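Local coordinates for protein glutamate racemase (Escherichia coli, PDB 2JFN) that belongs to the Asp/Glu/hydantoin racemase family of alpha/beta enzymes and here holds glutamic acid and uridine-5'-diphosphate-N-acetylmuramoyl-L-alanine, at residues A[21-27]-A[46-52]; A[115-119]-A[147-152]; A[170-174]-A[209-213]. One frame throughout, in Å; residues are numbered along the deposited sequence.

Contact 1: residues A[21-27]-A[46-52]; sequences RPTVLVF and DLHYIYA
Thr23 OG1 meets His48 ND1 at 2.9 Å, arriving at the edge of the imidazole and in its plane, a bond that helps to set the turn of the ring, which also meets Tyr83 edge-to-face. The two side chains lie alongside each other and point the same way. The same threonine sets its methyl anti to the backbone N (chi1 -64° for OG1), which brings Thr23 CG2 tightly against Ile50 CD1, at 3.4 Å. Beneath these side chains the strands run parallel. Val24 N donates to His48 O at 2.9 Å and Val24 O accepts from Ile50 N; Val26 N then reaches Ile50 O at 2.9 Å, and Val26 O takes Ala52 N. On the face of Leu25 and Ile50, Leu25 CD1 touches Ile50 CG2 and Ala52 CB, both at 3.9 Å, under helix 65-82. On the other face Val26 CG1 rests on Tyr51 CE2 at 4.0 Å, and helix 33-43 covers Val26, Tyr49 and Tyr51; Tyr49 OH bonds to Leu44 O and Tyr51 OH to Gly30 O. From just before the strand, Leu47 CD1 touches Val24 CG2. Two neighbouring parallel strands joined by helix 33-43 form the classic beta-alpha-beta unit of an alpha/beta domain.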
loop_
_atom_site.group_PDB
_atom_site.type_symbol
_atom_site.label_atom_id
_atom_site.label_comp_id
_atom_site.label_asym_id
_atom_site.label_seq_id
_atom_site.Cartn_x
_atom_site.Cartn_y
_atom_site.Cartn_z
ATOM N N ARG A 21 23.954 4.488 0.449
ATOM C CA ARG A 21 22.826 5.352 0.790
ATOM C C ARG A 21 21.930 4.645 1.797
ATOM O O ARG A 21 21.989 3.423 1.931
ATOM C CB ARG A 21 22.015 5.689 -0.463
ATOM C CG ARG A 21 22.672 5.284 -1.778
ATOM C CD ARG A 21 22.254 3.879 -2.218
ATOM N NE ARG A 21 22.469 3.695 -3.653
ATOM C CZ ARG A 21 22.064 2.641 -4.356
ATOM N NH1 ARG A 21 21.409 1.644 -3.771
ATOM N NH2 ARG A 21 22.307 2.594 -5.662
ATOM N N PRO A 22 21.088 5.402 2.519
ATOM C CA PRO A 22 20.206 4.774 3.503
ATOM C C PRO A 22 19.321 3.684 2.911
ATOM O O PRO A 22 18.756 3.827 1.827
ATOM C CB PRO A 22 19.414 5.951 4.077
ATOM C CG PRO A 22 19.499 6.999 3.016
ATOM C CD PRO A 22 20.901 6.862 2.501
ATOM N N THR A 23 19.238 2.582 3.641
ATOM C CA THR A 23 18.453 1.430 3.233
ATOM C C THR A 23 17.016 1.595 3.695
ATOM O O THR A 23 16.743 1.737 4.888
ATOM C CB THR A 23 19.040 0.141 3.843
ATOM O OG1 THR A 23 20.352 -0.077 3.309
ATOM C CG2 THR A 23 18.148 -1.054 3.532
ATOM N N VAL A 24 16.098 1.579 2.737
ATOM C CA VAL A 24 14.686 1.716 3.038
ATOM C C VAL A 24 13.890 0.510 2.565
ATOM O O VAL A 24 13.971 0.109 1.404
ATOM C CB VAL A 24 14.101 2.985 2.384
ATOM C CG1 VAL A 24 12.594 3.014 2.553
ATOM C CG2 VAL A 24 14.729 4.222 3.022
ATOM N N LEU A 25 13.120 -0.061 3.482
ATOM C CA LEU A 25 12.282 -1.205 3.166
ATOM C C LEU A 25 10.859 -0.738 2.908
ATOM O O LEU A 25 10.322 0.069 3.663
ATOM C CB LEU A 25 12.258 -2.200 4.332
ATOM C CG LEU A 25 11.155 -3.264 4.267
ATOM C CD1 LEU A 25 11.400 -4.203 3.081
ATOM C CD2 LEU A 25 11.119 -4.051 5.582
ATOM N N VAL A 26 10.268 -1.234 1.826
ATOM C CA VAL A 26 8.879 -0.943 1.504
ATOM C C VAL A 26 8.228 -2.334 1.472
ATOM O O VAL A 26 8.624 -3.195 0.677
ATOM C CB VAL A 26 8.721 -0.249 0.135
ATOM C CG1 VAL A 26 7.246 0.003 -0.141
ATOM C CG2 VAL A 26 9.491 1.088 0.130
ATOM N N PHE A 27 7.258 -2.550 2.358
ATOM C CA PHE A 27 6.571 -3.835 2.480
ATOM C C PHE A 27 5.080 -3.815 2.161
ATOM O O PHE A 27 4.384 -2.843 2.441
ATOM C CB PHE A 27 6.729 -4.374 3.906
ATOM C CG PHE A 27 5.853 -5.568 4.206
ATOM C CD1 PHE A 27 6.251 -6.853 3.841
ATOM C CD2 PHE A 27 4.603 -5.398 4.794
ATOM C CE1 PHE A 27 5.416 -7.950 4.054
ATOM C CE2 PHE A 27 3.757 -6.489 5.013
ATOM C CZ PHE A 27 4.164 -7.767 4.641
ATOM N N ASP A 46 17.855 8.104 -4.906
ATOM C CA ASP A 46 19.130 7.402 -4.752
ATOM C C ASP A 46 19.268 6.436 -3.577
ATOM O O ASP A 46 20.345 5.883 -3.366
ATOM C CB ASP A 46 20.279 8.419 -4.687
ATOM C CG ASP A 46 20.307 9.343 -5.890
ATOM O OD1 ASP A 46 20.402 8.834 -7.030
ATOM O OD2 ASP A 46 20.236 10.580 -5.694
ATOM N N LEU A 47 18.196 6.220 -2.824
ATOM C CA LEU A 47 18.261 5.323 -1.673
ATOM C C LEU A 47 18.484 3.872 -2.073
ATOM O O LEU A 47 18.347 3.509 -3.243
ATOM C CB LEU A 47 16.967 5.415 -0.861
ATOM C CG LEU A 47 16.503 6.811 -0.447
ATOM C CD1 LEU A 47 15.227 6.696 0.357
ATOM C CD2 LEU A 47 17.588 7.494 0.367
ATOM N N HIS A 48 18.858 3.050 -1.097
ATOM C CA HIS A 48 19.041 1.620 -1.335
ATOM C C HIS A 48 17.693 1.030 -0.948
ATOM O O HIS A 48 17.411 0.833 0.237
ATOM C CB HIS A 48 20.115 1.018 -0.427
ATOM C CG HIS A 48 20.138 -0.483 -0.444
ATOM N ND1 HIS A 48 20.238 -1.241 0.704
ATOM C CD2 HIS A 48 20.084 -1.364 -1.471
ATOM C CE1 HIS A 48 20.246 -2.524 0.384
ATOM N NE2 HIS A 48 20.153 -2.625 -0.930
ATOM N N TYR A 49 16.862 0.766 -1.944
ATOM C CA TYR A 49 15.536 0.234 -1.684
ATOM C C TYR A 49 15.441 -1.284 -1.661
ATOM O O TYR A 49 16.086 -1.988 -2.444
ATOM C CB TYR A 49 14.533 0.762 -2.717
ATOM C CG TYR A 49 14.220 2.239 -2.605
ATOM C CD1 TYR A 49 14.836 3.170 -3.440
ATOM C CD2 TYR A 49 13.283 2.700 -1.677
ATOM C CE1 TYR A 49 14.521 4.538 -3.363
ATOM C CE2 TYR A 49 12.963 4.057 -1.586
ATOM C CZ TYR A 49 13.585 4.970 -2.435
ATOM O OH TYR A 49 13.247 6.307 -2.353
ATOM N N ILE A 50 14.628 -1.771 -0.738
ATOM C CA ILE A 50 14.359 -3.190 -0.617
ATOM C C ILE A 50 12.845 -3.287 -0.672
ATOM O O ILE A 50 12.152 -2.643 0.122
ATOM C CB ILE A 50 14.812 -3.762 0.738
ATOM C CG1 ILE A 50 16.330 -3.633 0.891
ATOM C CG2 ILE A 50 14.386 -5.228 0.845
ATOM C CD1 ILE A 50 16.806 -3.877 2.317
ATOM N N TYR A 51 12.329 -4.056 -1.622
ATOM C CA TYR A 51 10.892 -4.249 -1.718
ATOM C C TYR A 51 10.628 -5.686 -1.305
ATOM O O TYR A 51 11.250 -6.613 -1.829
ATOM C CB TYR A 51 10.381 -4.029 -3.147
ATOM C CG TYR A 51 8.863 -4.050 -3.229
ATOM C CD1 TYR A 51 8.172 -5.184 -3.660
ATOM C CD2 TYR A 51 8.117 -2.952 -2.801
ATOM C CE1 TYR A 51 6.768 -5.221 -3.653
ATOM C CE2 TYR A 51 6.719 -2.976 -2.794
ATOM C CZ TYR A 51 6.050 -4.110 -3.214
ATOM O OH TYR A 51 4.667 -4.124 -3.163
ATOM N N ALA A 52 9.723 -5.874 -0.356
ATOM C CA ALA A 52 9.395 -7.219 0.098
ATOM C C ALA A 52 7.892 -7.430 0.042
ATOM O O ALA A 52 7.119 -6.591 0.514
ATOM C CB ALA A 52 9.899 -7.430 1.523
#

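Contact 2: residues A[115-119]-A[147-152]; sequences VPAIK and LIARFA. With UMA (uridine-5'-diphosphate-N-acetylmuramoyl-L-alanine), chain C.
Lys119 lays its aliphatic chain obliquely across one face of the Phe151 ring. With CG anti to the backbone N (chi1 -175°) and every later bond extended, the chain spans the ring, placing Lys119 CD 3.8 Å from the Phe151 ring centroid, a CH-pi contact 29° off the normal. The ammonium is thereby carried past the ring, where Lys119 NZ bonds to O2B of UMA at 2.8 Å, probably easing the charge of that phosphate. Beside this pair, Ile118 and Leu147 slide past one another in opposite directions, Ile118 CD1 lying 4.0 Å from Leu147 CD2, while the same methyl presses on Ile148 CG1 at 3.5 Å. The other branch, Ile118 CG2, meets Ala152 CB at 3.6 Å, close to Ile157 of strand 156-161. Ahead of helix 118-124, an inverse gamma turn centred on Ala117 bends the chain beside UMA. Val115 grips the ligand twice through its backbone: Val115 N donates to UMA O2 at 2.9 Å, and Val115 O accepts from UMA O2' at 2.8 Å. The loop and N-terminus of helix 118-124, with Phe151 just after helix 142-150, thus form part of the UMA pocket.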
loop_
_atom_site.group_PDB
_atom_site.type_symbol
_atom_site.label_atom_id
_atom_site.label_comp_id
_atom_site.label_asym_id
_atom_site.label_seq_id
_atom_site.Cartn_x
_atom_site.Cartn_y
_atom_site.Cartn_z
ATOM N N VAL A 115 -2.789 4.848 6.405
ATOM C CA VAL A 115 -4.203 4.850 6.738
ATOM C C VAL A 115 -4.875 5.568 5.570
ATOM O O VAL A 115 -4.269 6.435 4.943
ATOM C CB VAL A 115 -4.490 5.614 8.054
ATOM C CG1 VAL A 115 -3.925 4.843 9.239
ATOM C CG2 VAL A 115 -3.884 7.002 7.998
ATOM N N PRO A 116 -6.121 5.198 5.248
ATOM C CA PRO A 116 -6.830 5.847 4.136
ATOM C C PRO A 116 -6.788 7.366 4.280
ATOM O O PRO A 116 -6.997 7.893 5.378
ATOM C CB PRO A 116 -8.243 5.281 4.255
ATOM C CG PRO A 116 -7.981 3.872 4.770
ATOM C CD PRO A 116 -6.931 4.118 5.843
ATOM N N ALA A 117 -6.523 8.060 3.174
ATOM C CA ALA A 117 -6.420 9.522 3.159
ATOM C C ALA A 117 -7.754 10.253 3.305
ATOM O O ALA A 117 -8.060 11.174 2.542
ATOM C CB ALA A 117 -5.718 9.975 1.878
ATOM N N ILE A 118 -8.538 9.851 4.295
ATOM C CA ILE A 118 -9.832 10.468 4.530
ATOM C C ILE A 118 -9.717 11.930 4.922
ATOM O O ILE A 118 -10.490 12.765 4.447
ATOM C CB ILE A 118 -10.600 9.712 5.627
ATOM C CG1 ILE A 118 -10.953 8.312 5.116
ATOM C CG2 ILE A 118 -11.860 10.489 6.025
ATOM C CD1 ILE A 118 -11.576 7.417 6.152
ATOM N N LYS A 119 -8.747 12.243 5.779
ATOM C CA LYS A 119 -8.552 13.613 6.240
ATOM C C LYS A 119 -8.407 14.638 5.104
ATOM O O LYS A 119 -9.170 15.598 5.039
ATOM C CB LYS A 119 -7.346 13.686 7.187
ATOM C CG LYS A 119 -7.154 15.063 7.814
ATOM C CD LYS A 119 -6.046 15.070 8.848
ATOM C CE LYS A 119 -5.866 16.458 9.421
ATOM N NZ LYS A 119 -4.632 16.546 10.236
ATOM N N LEU A 147 -11.720 6.573 12.045
ATOM C CA LEU A 147 -11.092 7.629 11.260
ATOM C C LEU A 147 -12.146 8.406 10.474
ATOM O O LEU A 147 -12.047 9.622 10.315
ATOM C CB LEU A 147 -10.068 7.027 10.294
ATOM C CG LEU A 147 -9.220 7.996 9.465
ATOM C CD1 LEU A 147 -8.376 8.864 10.384
ATOM C CD2 LEU A 147 -8.324 7.204 8.526
ATOM N N ILE A 148 -13.155 7.689 9.992
ATOM C CA ILE A 148 -14.234 8.292 9.221
ATOM C C ILE A 148 -15.008 9.330 10.029
ATOM O O ILE A 148 -15.534 10.295 9.477
ATOM C CB ILE A 148 -15.219 7.211 8.725
ATOM C CG1 ILE A 148 -14.518 6.305 7.711
ATOM C CG2 ILE A 148 -16.450 7.861 8.109
ATOM C CD1 ILE A 148 -15.386 5.181 7.179
ATOM N N ALA A 149 -15.069 9.129 11.340
ATOM C CA ALA A 149 -15.785 10.049 12.211
ATOM C C ALA A 149 -14.872 11.151 12.738
ATOM O O ALA A 149 -15.325 12.262 13.020
ATOM C CB ALA A 149 -16.406 9.281 13.372
ATOM N N ARG A 150 -13.585 10.846 12.858
ATOM C CA ARG A 150 -12.618 11.809 13.375
ATOM C C ARG A 150 -12.283 12.976 12.441
ATOM O O ARG A 150 -12.269 14.131 12.876
ATOM C CB ARG A 150 -11.325 11.088 13.777
ATOM C CG ARG A 150 -10.285 11.996 14.421
ATOM C CD ARG A 150 -9.065 11.231 14.937
ATOM N NE ARG A 150 -9.370 10.350 16.064
ATOM C CZ ARG A 150 -9.896 9.131 15.953
ATOM N NH1 ARG A 150 -10.179 8.627 14.756
ATOM N NH2 ARG A 150 -10.137 8.413 17.043
ATOM N N PHE A 151 -12.015 12.691 11.168
ATOM C CA PHE A 151 -11.669 13.757 10.228
ATOM C C PHE A 151 -12.666 13.972 9.092
ATOM O O PHE A 151 -12.388 14.725 8.159
ATOM C CB PHE A 151 -10.278 13.515 9.629
ATOM C CG PHE A 151 -9.172 13.499 10.646
ATOM C CD1 PHE A 151 -8.717 12.297 11.180
ATOM C CD2 PHE A 151 -8.591 14.686 11.080
ATOM C CE1 PHE A 151 -7.697 12.279 12.132
ATOM C CE2 PHE A 151 -7.571 14.678 12.032
ATOM C CZ PHE A 151 -7.124 13.473 12.558
ATOM N N ALA A 152 -13.822 13.324 9.170
ATOM C CA ALA A 152 -14.836 13.475 8.134
ATOM C C ALA A 152 -16.231 13.617 8.736
ATOM O O ALA A 152 -17.185 12.991 8.278
ATOM C CB ALA A 152 -14.790 12.285 7.189
HETATM N N1 UMA C . -0.410 9.353 5.587
HETATM C C2 UMA C . -0.200 7.986 6.128
HETATM N N3 UMA C . 0.982 7.802 6.828
HETATM C C4 UMA C . 1.963 8.779 7.058
HETATM C C5 UMA C . 1.683 10.157 6.475
HETATM C C6 UMA C . 0.543 10.365 5.786
HETATM O O2 UMA C . -0.991 7.067 5.979
HETATM O O4 UMA C . 2.969 8.490 7.689
HETATM C C1B UMA C . -1.688 9.570 4.821
HETATM C C2B UMA C . -2.842 9.859 5.766
HETATM O "O2'" UMA C . -4.113 9.204 5.377
HETATM C C3B UMA C . -3.000 11.340 5.856
HETATM C C4B UMA C . -2.608 11.694 4.434
HETATM O O4B UMA C . -1.671 10.714 4.003
HETATM O O3B UMA C . -4.401 11.516 6.197
HETATM C C5B UMA C . -1.954 13.009 4.278
HETATM O O5B UMA C . -0.966 13.165 5.233
HETATM P PA UMA C . -0.192 14.531 5.484
HETATM O O1A UMA C . 1.024 14.128 6.204
HETATM O O2A UMA C . 0.005 15.195 4.236
HETATM O O3A UMA C . -1.186 15.316 6.495
HETATM P PB UMA C . -2.496 14.890 7.301
HETATM O O1B UMA C . -3.582 14.511 6.423
HETATM O O2B UMA C . -2.747 15.928 8.306
HETATM O "O1'" UMA C . -1.901 13.612 8.142
HETATM C "C1'" UMA C . -1.600 13.570 9.538
HETATM C "C2'" UMA C . -0.349 12.780 9.815
HETATM N "N2'" UMA C . 0.835 13.379 9.171
HETATM C "C7'" UMA C . 1.827 13.939 9.883
HETATM O "O7'" UMA C . 1.890 13.837 11.105
HETATM C "C8'" UMA C . 2.908 14.703 9.149
HETATM C "C3'" UMA C . -0.579 11.334 9.341
HETATM O "O3'" UMA C . 0.577 10.491 9.672
HETATM C "C4'" UMA C . -1.846 10.727 9.990
HETATM O "O4'" UMA C . -2.070 9.412 9.524
HETATM C "C5'" UMA C . -3.061 11.611 9.692
HETATM O "O5'" UMA C . -2.770 12.980 10.164
HETATM C "C6'" UMA C . -4.326 11.169 10.405
HETATM O "O6'" UMA C . -4.094 11.076 11.803
HETATM C C18 UMA C . 1.253 10.342 10.946
HETATM C C19 UMA C . 0.805 9.154 11.731
HETATM O O18 UMA C . 0.829 9.159 12.949
HETATM C C20 UMA C . 2.771 10.479 10.706
HETATM N N4 UMA C . 0.392 8.111 10.993
HETATM C C21 UMA C . 0.043 6.780 11.509
HETATM C C22 UMA C . 1.110 6.138 12.446
HETATM O O19 UMA C . 2.307 6.442 12.244
HETATM O O20 UMA C . 0.733 5.364 13.363
HETATM C C23 UMA C . -0.234 5.836 10.332
HETATM O O HOH W 1 -10.065 17.137 7.277
#

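Contact 3: residues A[170-174]-A[209-213]; sequences EAKLH and LLQEE
The C-terminal part of helix 163-174 faces the start of helix 211-217, and a lysine of the first bonds to the second. Lys172 reaches across with its chain fully extended, CG anti to the backbone N (chi1 -178°), and its ammonium is gripped by three oxygens. Two belong to one carboxylate: Lys172 NZ is 3.0 Å from Glu213 OE1 and 3.0 Å from Glu213 OE2, each oxygen using its syn lone pair, so the salt bridge is bidentate. The third is a backbone carbonyl, with Lys172 NZ 2.9 Å from Leu209 O and the donor nearly in line with the C=O bond (162°). Glu213 comes from the opposite direction, with a bend at chi2 (80°) that turns the carboxylate to face the ammonium. Because Glu213 sits in the first turn of its helix, after the N-cap residue Leu210, its negative charge is probably favourable there too.

Apolar groups flank the bridge. Lys172 CD lies 4.1 Å from Leu210 CD2, and Leu173 CD1 meets Leu209 CD1 at 3.9 Å, the two leucines crossing at about a right angle near helix 33-43. On the same segment as the lysine, Glu170 OE1 accepts from His206 NE2 and Val31 N. As His206 lines the glutamic acid pocket, Glu170 acts as a second-shell residue, and the salt-bridged helix pair lies beside the glutamic acid site, the Leu209 side chain about 8 Å from the ligand.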
loop_
_atom_site.group_PDB
_atom_site.type_symbol
_atom_site.label_atom_id
_atom_site.label_comp_id
_atom_site.label_asym_id
_atom_site.label_seq_id
_atom_site.Cartn_x
_atom_site.Cartn_y
_atom_site.Cartn_z
ATOM N N GLU A 170 -3.397 -6.968 -8.966
ATOM C CA GLU A 170 -2.382 -8.020 -9.027
ATOM C C GLU A 170 -2.258 -8.493 -10.474
ATOM O O GLU A 170 -1.163 -8.540 -11.030
ATOM C CB GLU A 170 -2.765 -9.206 -8.131
ATOM C CG GLU A 170 -2.528 -8.983 -6.641
ATOM C CD GLU A 170 -1.049 -9.014 -6.255
ATOM O OE1 GLU A 170 -0.666 -8.287 -5.311
ATOM O OE2 GLU A 170 -0.270 -9.769 -6.883
ATOM N N ALA A 171 -3.391 -8.831 -11.084
ATOM C CA ALA A 171 -3.396 -9.295 -12.468
ATOM C C ALA A 171 -2.680 -8.312 -13.381
ATOM O O ALA A 171 -1.828 -8.697 -14.183
ATOM C CB ALA A 171 -4.826 -9.493 -12.947
ATOM N N LYS A 172 -3.026 -7.036 -13.262
ATOM C CA LYS A 172 -2.416 -6.021 -14.103
ATOM C C LYS A 172 -0.892 -6.046 -14.075
ATOM O O LYS A 172 -0.254 -6.088 -15.129
ATOM C CB LYS A 172 -2.913 -4.628 -13.713
ATOM C CG LYS A 172 -2.340 -3.522 -14.583
ATOM C CD LYS A 172 -2.878 -2.154 -14.176
ATOM C CE LYS A 172 -2.324 -1.059 -15.075
ATOM N NZ LYS A 172 -2.875 0.268 -14.712
ATOM N N LEU A 173 -0.303 -6.020 -12.884
ATOM C CA LEU A 173 1.149 -6.025 -12.790
ATOM C C LEU A 173 1.754 -7.387 -13.116
ATOM O O LEU A 173 2.971 -7.526 -13.197
ATOM C CB LEU A 173 1.609 -5.562 -11.402
ATOM C CG LEU A 173 1.212 -4.162 -10.904
ATOM C CD1 LEU A 173 2.414 -3.524 -10.222
ATOM C CD2 LEU A 173 0.733 -3.287 -12.046
ATOM N N HIS A 174 0.908 -8.394 -13.294
ATOM C CA HIS A 174 1.402 -9.719 -13.642
ATOM C C HIS A 174 1.362 -9.888 -15.155
ATOM O O HIS A 174 1.794 -10.908 -15.685
ATOM C CB HIS A 174 0.575 -10.805 -12.947
ATOM C CG HIS A 174 1.008 -11.071 -11.539
ATOM N ND1 HIS A 174 2.051 -11.918 -11.227
ATOM C CD2 HIS A 174 0.583 -10.551 -10.363
ATOM C CE1 HIS A 174 2.249 -11.907 -9.921
ATOM N NE2 HIS A 174 1.373 -11.085 -9.373
ATOM N N LEU A 209 -2.618 1.764 -8.422
ATOM C CA LEU A 209 -2.077 1.066 -9.591
ATOM C C LEU A 209 -3.126 0.969 -10.700
ATOM O O LEU A 209 -2.791 0.732 -11.863
ATOM C CB LEU A 209 -1.627 -0.350 -9.204
ATOM C CG LEU A 209 -0.484 -0.454 -8.195
ATOM C CD1 LEU A 209 -0.262 -1.908 -7.826
ATOM C CD2 LEU A 209 0.777 0.155 -8.792
ATOM N N LEU A 210 -4.389 1.148 -10.328
ATOM C CA LEU A 210 -5.504 1.079 -11.274
ATOM C C LEU A 210 -6.062 2.465 -11.585
ATOM O O LEU A 210 -7.156 2.590 -12.145
ATOM C CB LEU A 210 -6.628 0.215 -10.693
ATOM C CG LEU A 210 -6.326 -1.269 -10.457
ATOM C CD1 LEU A 210 -7.434 -1.887 -9.644
ATOM C CD2 LEU A 210 -6.165 -1.984 -11.792
ATOM N N GLN A 211 -5.318 3.504 -11.231
ATOM C CA GLN A 211 -5.801 4.858 -11.465
ATOM C C GLN A 211 -6.379 5.084 -12.860
ATOM O O GLN A 211 -7.502 5.568 -12.993
ATOM C CB GLN A 211 -4.698 5.890 -11.195
ATOM C CG GLN A 211 -5.178 7.317 -11.459
ATOM C CD GLN A 211 -4.237 8.380 -10.937
ATOM O OE1 GLN A 211 -4.031 8.504 -9.724
ATOM N NE2 GLN A 211 -3.661 9.162 -11.850
ATOM N N GLU A 212 -5.629 4.733 -13.898
ATOM C CA GLU A 212 -6.113 4.940 -15.262
ATOM C C GLU A 212 -7.457 4.259 -15.498
ATOM O O GLU A 212 -8.408 4.889 -15.965
ATOM C CB GLU A 212 -5.084 4.440 -16.282
ATOM C CG GLU A 212 -5.390 4.862 -17.715
ATOM C CD GLU A 212 -4.133 5.071 -18.554
ATOM O OE1 GLU A 212 -3.330 5.976 -18.225
ATOM O OE2 GLU A 212 -3.946 4.332 -19.545
ATOM N N GLU A 213 -7.533 2.973 -15.161
ATOM C CA GLU A 213 -8.761 2.215 -15.330
ATOM C C GLU A 213 -9.912 2.820 -14.522
ATOM O O GLU A 213 -11.036 2.921 -15.017
ATOM C CB GLU A 213 -8.554 0.759 -14.900
ATOM C CG GLU A 213 -7.638 -0.067 -15.797
ATOM C CD GLU A 213 -6.152 0.172 -15.555
ATOM O OE1 GLU A 213 -5.789 0.890 -14.596
ATOM O OE2 GLU A 213 -5.341 -0.376 -16.332
#

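Overall arrangement
The three contacts follow one another along the chain, their centres 23 to 28 Å apart. Contact 1 joins two strands of the mixed sheet, whereas contacts 2 and 3 involve helices that accompany the four-stranded parallel sheet: in sequence, helix 142-150 follows strand 129-134 and precedes 156-161, and helix 211-217 follows 199-202 and precedes 223-225. Contacts 1 and 2 sit on opposite sides of the chain's centre. Contacts 1 and 3 come within about 7 Å at their nearest atoms and share helix 33-43, whose Leu34 touches both Tyr51 and Leu173. Tyr51, Pro116 and Leu209 have side chains about 7 or 8 Å from glutamic acid, near but not touching it; contact 2 touches UMA.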